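Local coordinates for thioesterase (Pseudomonas aeruginosa, PDB 2O5U), which probably hydrolyses fatty acyl-CoA thioesters, as a putative hot-dog-fold hydrolase of the 4-hydroxybenzoyl-CoA thioesterase family, at residues I19-R22 and W23-D27. Numbering follows the deposited sequence.
Sequences ISTR and WHDND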
loop_
_atom_site.group_PDB
_atom_site.type_symbol
_atom_site.label_atom_id
_atom_site.label_comp_id
_atom_site.label_asym_id
_atom_site.label_seq_id
_atom_site.Cartn_x
_atom_site.Cartn_y
_atom_site.Cartn_z
ATOM N N ILE A 19 2.814 16.338 2.097
ATOM C CA ILE A 19 2.559 15.051 1.443
ATOM C C ILE A 19 1.067 14.976 1.246
ATOM O O ILE A 19 0.347 15.089 2.192
ATOM C CB ILE A 19 3.010 13.849 2.295
ATOM C CG1 ILE A 19 4.549 13.912 2.534
ATOM C CG2 ILE A 19 2.618 12.537 1.632
ATOM C CD1 ILE A 19 5.169 12.686 3.180
ATOM N N SER A 20 0.615 14.813 0.008
ATOM C CA SER A 20 -0.807 14.674 -0.212
ATOM C C SER A 20 -1.287 13.306 0.264
ATOM O O SER A 20 -0.608 12.283 0.083
ATOM C CB SER A 20 -1.153 14.911 -1.686
ATOM O OG SER A 20 -0.384 14.081 -2.543
ATOM N N THR A 21 -2.479 13.294 0.862
ATOM C CA THR A 21 -3.099 12.039 1.265
ATOM C C THR A 21 -3.802 11.354 0.058
ATOM O O THR A 21 -4.188 12.023 -0.934
ATOM C CB THR A 21 -4.067 12.215 2.431
ATOM O OG1 THR A 21 -4.938 13.303 2.090
ATOM C CG2 THR A 21 -3.261 12.528 3.737
ATOM N N ARG A 22 -3.924 10.016 0.141
ATOM C CA ARG A 22 -4.486 9.228 -0.929
ATOM C C ARG A 22 -5.690 8.510 -0.384
ATOM O O ARG A 22 -5.826 8.352 0.843
ATOM C CB ARG A 22 -3.496 8.199 -1.493
ATOM C CG ARG A 22 -2.245 8.847 -2.216
ATOM C CD ARG A 22 -1.205 7.760 -2.524
ATOM N NE ARG A 22 -0.011 8.429 -3.017
ATOM C CZ ARG A 22 1.064 7.806 -3.469
ATOM N NH1 ARG A 22 1.064 6.476 -3.532
ATOM N NH2 ARG A 22 2.135 8.517 -3.858
ATOM N N TRP A 23 -6.568 8.107 -1.284
ATOM C CA TRP A 23 -7.896 7.511 -0.917
ATOM C C TRP A 23 -7.697 6.401 0.102
ATOM O O TRP A 23 -8.326 6.395 1.197
ATOM C CB TRP A 23 -8.592 6.936 -2.141
ATOM C CG TRP A 23 -9.739 6.073 -1.728
ATOM C CD1 TRP A 23 -9.765 4.695 -1.598
ATOM C CD2 TRP A 23 -11.051 6.545 -1.342
ATOM N NE1 TRP A 23 -11.029 4.294 -1.147
ATOM C CE2 TRP A 23 -11.820 5.406 -0.962
ATOM C CE3 TRP A 23 -11.629 7.830 -1.244
ATOM C CZ2 TRP A 23 -13.164 5.498 -0.616
ATOM C CZ3 TRP A 23 -12.991 7.935 -0.851
ATOM C CH2 TRP A 23 -13.726 6.759 -0.529
ATOM N N HIS A 24 -6.782 5.485 -0.234
ATOM C CA HIS A 24 -6.672 4.262 0.560
ATOM C C HIS A 24 -5.772 4.489 1.780
ATOM O O HIS A 24 -5.406 3.520 2.460
ATOM C CB HIS A 24 -6.184 3.065 -0.303
ATOM C CG HIS A 24 -6.508 1.704 0.269
ATOM N ND1 HIS A 24 -6.200 0.535 -0.393
ATOM C CD2 HIS A 24 -7.182 1.334 1.394
ATOM C CE1 HIS A 24 -6.638 -0.496 0.309
ATOM N NE2 HIS A 24 -7.229 -0.041 1.402
ATOM N N ASP A 25 -5.308 5.732 2.006
ATOM C CA ASP A 25 -4.643 6.018 3.293
ATOM C C ASP A 25 -5.612 5.680 4.420
ATOM O O ASP A 25 -5.171 5.171 5.458
ATOM C CB ASP A 25 -4.204 7.467 3.443
ATOM C CG ASP A 25 -2.983 7.821 2.558
ATOM O OD1 ASP A 25 -2.322 6.877 2.043
ATOM O OD2 ASP A 25 -2.724 9.037 2.416
ATOM N N ASN A 26 -6.903 5.958 4.207
ATOM C CA ASN A 26 -7.890 5.673 5.273
ATOM C C ASN A 26 -8.102 4.169 5.353
ATOM O O ASN A 26 -8.168 3.478 4.345
ATOM C CB ASN A 26 -9.242 6.388 5.005
ATOM C CG ASN A 26 -9.137 7.898 5.139
ATOM O OD1 ASN A 26 -8.224 8.386 5.772
ATOM N ND2 ASN A 26 -10.058 8.620 4.531
ATOM N N ASP A 27 -8.248 3.637 6.548
ATOM C CA ASP A 27 -8.647 2.222 6.634
ATOM C C ASP A 27 -10.129 2.140 7.029
ATOM O O ASP A 27 -10.905 3.124 6.906
ATOM C CB ASP A 27 -7.749 1.437 7.594
ATOM C CG ASP A 27 -7.936 1.852 9.083
ATOM O OD1 ASP A 27 -8.925 2.618 9.513
ATOM O OD2 ASP A 27 -7.051 1.390 9.820
#
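The N-terminal end of the single 3-10 turn 23-25, in the loop between strand 15-19 and helix 34-53, is capped by the Asp25 carboxylate on the backbone of Arg22. Two hydrogen bonds tie these residues. The backbone N of Asp25 donates to Arg22 O at 2.9 Å, which closes the turn. The turn also brings Asp25 CB to 3.2 Å from Arg22 O. In return, Arg22 N donates to Asp25 OD2 at 2.8 Å, and this bond is fairly straight, 165° at the hydrogen. The N-H meets that oxygen from above the carboxylate plane. With chi1 at -73°, CG of Asp25 lies anti to its own carbonyl carbon, and the carboxylate is carried back over the start of the turn. On the Thr21 side, OD2 also rests against the backbone, 3.2 Å from Thr21 CA. The Thr21 side chain crosses the Asp25 side chain at about a right angle, with its CB 3.5 Å from OD2. Thr21 OG1 bonds instead to Gln81 O.

The guanidinium group of Arg22 does not turn back to this carboxylate. The extended chain carries it away, and NE stays 5.8 Å from Asp25 OD1. The charged partners lie in the second subunit: Asp25 OD1 pairs with Arg22 NH1 of that subunit, and Arg22 NH2 with its Asp25 OD2. Trp23 and His24 meet a third subunit, where Trp23 NE1 hydrogen-bonds to Asp27 OD2 of that subunit.

Arg22 precedes the turn and Asp25 is its third residue. The N-H of Arg22 goes to the Asp25 carboxylate, the side-chain half of a capping box. The other half is missing, because an arginine side chain offers no acceptor, and the N-H of Asp25 goes to Arg22 O. This half capping box sits at subunit interfaces of a hot-dog-fold tetramer.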